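Local coordinates for ribokinase (Staphylococcus aureus, PDB 3RY7), which phosphorylates D-ribose at O-5 with ATP and magnesium to give D-ribose 5-phosphate, and is activated by monovalent cations, at residues L141-I145 with P146-S150; K170-P173 with N174-S178. All blocks are in the same frame, centred on the assembly; numbering follows the deposited sequence.

Interaction 1: L141-I145 with P146-S150; sequences LEVPI and PAIIS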
ATOM      1  N   LEU A 141      11.034  11.346  22.498  1.00 13.20           N
ATOM      2  CA  LEU A 141      10.416  11.728  23.760  1.00 17.53           C
ATOM      3  C   LEU A 141       9.110  10.976  24.097  1.00 17.19           C
ATOM      4  O   LEU A 141       8.307  11.479  24.869  1.00 21.13           O
ATOM      5  CB  LEU A 141      10.197  13.244  23.805  1.00 16.90           C
ATOM      6  CG  LEU A 141      11.456  14.109  23.654  1.00 26.62           C
ATOM      7  CD1 LEU A 141      11.138  15.597  23.697  1.00 26.77           C
ATOM      8  CD2 LEU A 141      12.443  13.760  24.762  1.00 25.12           C
ATOM      9  N   GLU A 142       8.895   9.797  23.515  1.00 19.80           N
ATOM     10  CA  GLU A 142       7.768   8.939  23.936  1.00 22.25           C
ATOM     11  C   GLU A 142       8.209   7.992  25.062  1.00 24.23           C
ATOM     12  O   GLU A 142       7.519   7.029  25.412  1.00 20.42           O
ATOM     13  CB  GLU A 142       7.168   8.180  22.746  1.00 18.81           C
ATOM     14  CG  GLU A 142       6.552   9.145  21.714  1.00 23.39           C
ATOM     15  CD  GLU A 142       5.733   8.456  20.622  1.00 25.50           C
ATOM     16  OE1 GLU A 142       6.032   7.293  20.265  1.00 21.92           O
ATOM     17  OE2 GLU A 142       4.793   9.103  20.117  1.00 27.24           O
ATOM     18  N   VAL A 143       9.362   8.316  25.642  1.00 17.83           N
ATOM     19  CA  VAL A 143       9.940   7.585  26.756  1.00 16.51           C
ATOM     20  C   VAL A 143      10.423   8.667  27.756  1.00 24.07           C
ATOM     21  O   VAL A 143      10.590   9.834  27.369  1.00 21.97           O
ATOM     22  CB  VAL A 143      11.062   6.668  26.195  1.00 28.89           C
ATOM     23  CG1 VAL A 143      12.374   6.916  26.859  1.00 24.09           C
ATOM     24  CG2 VAL A 143      10.658   5.192  26.202  1.00 17.78           C
ATOM     25  N   PRO A 144      10.595   8.317  29.049  1.00 18.07           N
ATOM     26  CA  PRO A 144      10.807   9.430  29.985  1.00 20.30           C
ATOM     27  C   PRO A 144      12.211  10.036  29.889  1.00 16.50           C
ATOM     28  O   PRO A 144      13.194   9.352  29.617  1.00 20.19           O
ATOM     29  CB  PRO A 144      10.586   8.791  31.368  1.00 22.53           C
ATOM     30  CG  PRO A 144       9.871   7.486  31.088  1.00 20.91           C
ATOM     31  CD  PRO A 144      10.377   7.038  29.746  1.00 18.43           C
ATOM     32  N   ILE A 145      12.274  11.338  30.093  1.00 18.65           N
ATOM     33  CA  ILE A 145      13.536  12.069  30.052  1.00 22.35           C
ATOM     34  C   ILE A 145      14.657  11.475  30.937  1.00 20.55           C
ATOM     35  O   ILE A 145      15.783  11.323  30.464  1.00 20.21           O
ATOM     36  CB  ILE A 145      13.295  13.572  30.314  1.00 25.41           C
ATOM     37  CG1 ILE A 145      12.715  14.214  29.043  1.00 22.20           C
ATOM     38  CG2 ILE A 145      14.593  14.282  30.768  1.00 29.45           C
ATOM     39  CD1 ILE A 145      12.048  15.546  29.278  1.00 24.98           C
ATOM     40  N   PRO A 146      14.350  11.108  32.208  1.00 22.99           N
ATOM     41  CA  PRO A 146      15.420  10.522  33.043  1.00 20.77           C
ATOM     42  C   PRO A 146      15.981   9.219  32.446  1.00 24.16           C
ATOM     43  O   PRO A 146      17.169   8.946  32.592  1.00 20.06           O
ATOM     44  CB  PRO A 146      14.739  10.275  34.404  1.00 20.44           C
ATOM     45  CG  PRO A 146      13.563  11.213  34.422  1.00 24.61           C
ATOM     46  CD  PRO A 146      13.098  11.299  32.962  1.00 21.75           C
ATOM     47  N   ALA A 147      15.162   8.441  31.748  1.00 19.25           N
ATOM     48  CA  ALA A 147      15.703   7.277  31.061  1.00 21.37           C
ATOM     49  C   ALA A 147      16.649   7.686  29.928  1.00 22.44           C
ATOM     50  O   ALA A 147      17.682   7.040  29.706  1.00 19.73           O
ATOM     51  CB  ALA A 147      14.583   6.379  30.512  1.00 19.94           C
ATOM     52  N   ILE A 148      16.270   8.725  29.189  1.00 21.24           N
ATOM     53  CA  ILE A 148      17.090   9.178  28.073  1.00 20.94           C
ATOM     54  C   ILE A 148      18.425   9.759  28.590  1.00 18.46           C
ATOM     55  O   ILE A 148      19.486   9.465  28.050  1.00 18.61           O
ATOM     56  CB  ILE A 148      16.353  10.212  27.195  1.00 20.40           C
ATOM     57  CG1 ILE A 148      15.066   9.616  26.581  1.00 19.27           C
ATOM     58  CG2 ILE A 148      17.284  10.699  26.065  1.00 21.06           C
ATOM     59  CD1 ILE A 148      14.196  10.648  25.931  1.00 15.48           C
ATOM     60  N   ILE A 149      18.355  10.561  29.647  1.00 18.48           N
ATOM     61  CA  ILE A 149      19.563  11.124  30.264  1.00 22.41           C
ATOM     62  C   ILE A 149      20.542  10.009  30.633  1.00 26.45           C
ATOM     63  O   ILE A 149      21.746  10.077  30.345  1.00 23.84           O
ATOM     64  CB  ILE A 149      19.220  11.963  31.500  1.00 22.40           C
ATOM     65  CG1 ILE A 149      18.566  13.278  31.081  1.00 18.91           C
ATOM     66  CG2 ILE A 149      20.474  12.255  32.317  1.00 26.80           C
ATOM     67  CD1 ILE A 149      18.005  14.074  32.258  1.00 23.99           C
ATOM     68  N   SER A 150      20.017   8.943  31.221  1.00 24.15           N
ATOM     69  CA  SER A 150      20.891   7.878  31.683  1.00 24.39           C
ATOM     70  C   SER A 150      21.561   7.129  30.515  1.00 29.02           C
ATOM     71  O   SER A 150      22.743   6.743  30.595  1.00 22.14           O
ATOM     72  CB  SER A 150      20.127   6.938  32.622  1.00 27.39           C
ATOM     73  OG  SER A 150      20.230   5.606  32.173  1.00 37.56           O
TER

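Interaction 2: K170-P173 with N174-S178; sequences KALP and NELLS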
ATOM      1  N   LYS A 170       8.527  18.970  23.815  1.00 33.97           N
ATOM      2  CA  LYS A 170       8.411  19.289  25.232  1.00 37.29           C
ATOM      3  C   LYS A 170       9.700  19.937  25.732  1.00 31.95           C
ATOM      4  O   LYS A 170      10.737  19.856  25.072  1.00 32.02           O
ATOM      5  CB  LYS A 170       8.008  18.059  26.062  1.00 38.52           C
ATOM      6  CG  LYS A 170       8.871  16.833  25.874  1.00 35.30           C
ATOM      7  CD  LYS A 170       8.385  15.659  26.739  1.00 35.21           C
ATOM      8  CE  LYS A 170       7.240  14.890  26.080  1.00 37.71           C
ATOM      9  NZ  LYS A 170       6.975  13.572  26.751  1.00 35.89           N
ATOM     10  N   ALA A 171       9.618  20.620  26.864  1.00 33.84           N
ATOM     11  CA  ALA A 171      10.775  21.305  27.419  1.00 38.15           C
ATOM     12  C   ALA A 171      11.789  20.280  27.927  1.00 38.32           C
ATOM     13  O   ALA A 171      11.416  19.268  28.528  1.00 39.94           O
ATOM     14  CB  ALA A 171      10.349  22.231  28.541  1.00 32.49           C
ATOM     15  N   LEU A 172      13.068  20.546  27.682  1.00 29.99           N
ATOM     16  CA  LEU A 172      14.135  19.663  28.135  1.00 31.31           C
ATOM     17  C   LEU A 172      14.990  20.354  29.201  1.00 35.00           C
ATOM     18  O   LEU A 172      15.211  21.562  29.135  1.00 38.91           O
ATOM     19  CB  LEU A 172      15.009  19.259  26.948  1.00 29.32           C
ATOM     20  CG  LEU A 172      14.263  18.834  25.675  1.00 31.98           C
ATOM     21  CD1 LEU A 172      15.252  18.503  24.588  1.00 27.73           C
ATOM     22  CD2 LEU A 172      13.347  17.642  25.947  1.00 33.31           C
ATOM     23  N   PRO A 173      15.462  19.592  30.198  1.00 34.36           N
ATOM     24  CA  PRO A 173      16.395  20.133  31.190  1.00 36.06           C
ATOM     25  C   PRO A 173      17.828  20.148  30.657  1.00 37.45           C
ATOM     26  O   PRO A 173      18.172  19.367  29.763  1.00 26.97           O
ATOM     27  CB  PRO A 173      16.285  19.136  32.348  1.00 32.30           C
ATOM     28  CG  PRO A 173      15.976  17.830  31.669  1.00 28.35           C
ATOM     29  CD  PRO A 173      15.099  18.192  30.486  1.00 31.70           C
ATOM     30  N   ASN A 174      18.658  21.025  31.221  1.00 32.99           N
ATOM     31  CA  ASN A 174      20.038  21.161  30.781  1.00 31.96           C
ATOM     32  C   ASN A 174      20.785  19.852  30.942  1.00 34.87           C
ATOM     33  O   ASN A 174      21.660  19.521  30.135  1.00 30.56           O
ATOM     34  CB  ASN A 174      20.741  22.274  31.562  1.00 44.11           C
ATOM     35  CG  ASN A 174      20.091  23.626  31.351  1.00 46.15           C
ATOM     36  OD1 ASN A 174      19.418  23.847  30.340  1.00 55.47           O
ATOM     37  ND2 ASN A 174      20.283  24.541  32.306  1.00 47.02           N
ATOM     38  N   GLU A 175      20.428  19.111  31.991  1.00 27.77           N
ATOM     39  CA  GLU A 175      21.018  17.806  32.239  1.00 28.21           C
ATOM     40  C   GLU A 175      20.945  16.908  30.989  1.00 31.66           C
ATOM     41  O   GLU A 175      21.809  16.053  30.776  1.00 32.81           O
ATOM     42  CB  GLU A 175      20.332  17.153  33.442  1.00 30.43           C
ATOM     43  CG  GLU A 175      21.011  15.899  33.972  1.00 29.74           C
ATOM     44  CD  GLU A 175      20.296  15.340  35.204  0.28 31.63           C
ATOM     45  OE1 GLU A 175      20.117  14.099  35.294  0.89 30.23           O
ATOM     46  OE2 GLU A 175      19.899  16.151  36.081  0.53 38.42           O
ATOM     47  N   LEU A 176      19.918  17.109  30.162  1.00 28.01           N
ATOM     48  CA  LEU A 176      19.778  16.333  28.932  1.00 23.46           C
ATOM     49  C   LEU A 176      20.388  17.087  27.757  1.00 22.48           C
ATOM     50  O   LEU A 176      21.106  16.514  26.943  1.00 19.63           O
ATOM     51  CB  LEU A 176      18.304  15.996  28.634  1.00 27.44           C
ATOM     52  CG  LEU A 176      18.075  15.295  27.273  1.00 23.39           C
ATOM     53  CD1 LEU A 176      18.928  14.045  27.121  1.00 21.60           C
ATOM     54  CD2 LEU A 176      16.612  14.964  27.026  1.00 26.30           C
ATOM     55  N   LEU A 177      20.068  18.373  27.664  1.00 28.02           N
ATOM     56  CA  LEU A 177      20.518  19.181  26.534  1.00 33.25           C
ATOM     57  C   LEU A 177      22.012  19.055  26.352  1.00 31.03           C
ATOM     58  O   LEU A 177      22.510  18.998  25.229  1.00 30.56           O
ATOM     59  CB  LEU A 177      20.133  20.648  26.727  1.00 28.87           C
ATOM     60  CG  LEU A 177      18.625  20.864  26.612  1.00 32.65           C
ATOM     61  CD1 LEU A 177      18.242  22.284  27.022  1.00 40.06           C
ATOM     62  CD2 LEU A 177      18.168  20.535  25.197  1.00 33.66           C
ATOM     63  N   SER A 178      22.722  18.981  27.470  1.00 27.02           N
ATOM     64  CA  SER A 178      24.181  18.997  27.445  1.00 30.53           C
ATOM     65  C   SER A 178      24.769  17.640  27.088  1.00 28.85           C
ATOM     66  O   SER A 178      25.988  17.492  27.028  1.00 29.89           O
ATOM     67  CB  SER A 178      24.714  19.429  28.811  1.00 33.10           C
ATOM     68  OG  SER A 178      24.592  18.364  29.739  1.00 32.16           O
TER
HETATM   69  O   HOH W   1      16.324  23.909  30.084  1.00 40.07           O

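Interaction 1: L141-I145 with P146-S150
Ile-148 reaches back from the first turn of its helix to meet Leu-141 and Val-143 of the loop that leads into it. Its CD1 lies 3.8 Å from Leu-141 CD2, the two side chains crossing at about a right angle, while its CG1 packs against Val-143 CG1, also at 3.8 Å. This second pair, spanning the N-cap Pro-144 from the residue before it to the fourth residue after, is a hydrophobic staple. CG1 of Ile-148 is anti to its carbonyl carbon (chi1 -61°), and this turns the longer branch back to the loop. On another side of the helix, the CG2 methyl of Ile-145 touches Ile-149 CD1 at 3.7 Å, one turn further on.

Pro-144 offers its carbonyl O to Ile-148 N at 3.2 Å in the carbonyl plane and takes a weak second bond from Ala-147 N. Ile-149 N then gives a nearly straight bond to Ile-145 O (2.8 Å, 171°). As a proline, Pro-146 has no N-H to offer in the first turn, where a helix needs none.

Further out, Ala-147 touches Val-124 of helix 121-125. Glu-142, a substrate-binding residue, takes no part in the contact and hydrogen-bonds instead through OE1 to Ser-10 OG and Lys-42 N; its OE2 hydrogen-bonds a glycerol, probably from the crystallisation liquor. The stapled turn opens the beta-alpha-beta crossover of the ribokinase (PfkB) fold that runs from strand 136-140 through helix 145-157 to the parallel neighbouring strand 161-165.

Interaction 2: K170-P173 with N174-S178
Leu-172 and Leu-177 form a hydrophobic staple across Pro-173, the N-cap of the short helix 174-177 in the ribokinase fold. The packed side is apolar. Leu-177 CD2 lies 3.6 Å from Leu-172 CD1 and also touches Leu-172 CB, so one methyl covers both the root and a branch end of the other leucine; the side chains cross at about a right angle. CG of Leu-177 stands anti to its carbonyl carbon (chi1 -70°), which carries its methyls back over the chain before the helix. Leu-176 is looser here: its CD2 comes only to 4.4 Å from Leu-172 CD2, and its CB stays 4.2 Å from Pro-173 CG. Both Leu-172 and Leu-176 also rest on Leu-164 of strand 161-165, and Leu-176 continues onto Phe-152 of helix 145-157.

Between the leucines and the outer side, Pro-173 O is gripped by two backbone N-H groups. Leu-177 N approaches in the carbonyl plane with an almost straight bond of 3.0 Å (170°), whereas Leu-176 N, at 2.9 Å, comes from well above that plane.

The outer side is polar and more exposed. Asn-174 keeps CG beside its own backbone N, which sets OD1 near the entering chain, where a water can bridge it to Leu-172 O. Ser-178, exposed past the helix, gives a backbone bond to Asn-174 O and a weak second one from OG. That single water spans the helix start, donating to Leu-172 O at 2.8 Å and to Asn-174 OD1 at 3.1 Å.

Interactions 1 and 2 are successive helix starts, each with a proline at the N-cap, and their centres lie 10 Å apart. They touch directly: Lys-170 NZ is 3.1 Å from Leu-141 O, a probable hydrogen bond that ties the two entering loops, and Leu-141 CD1 meets Leu-172 CD2 at 3.8 Å. Beyond the loops the helices pack as well, Ile-149 CG1 lying 3.7 Å from Leu-176 CB. Interaction 1 is the one that includes a substrate-site residue, Glu-142. Interaction 2 lies further from the substrate-binding residues, the side chain of Leu-172 being about 12 Å from that of Glu-142 and equally far from that of the ATP-binding Asn-186.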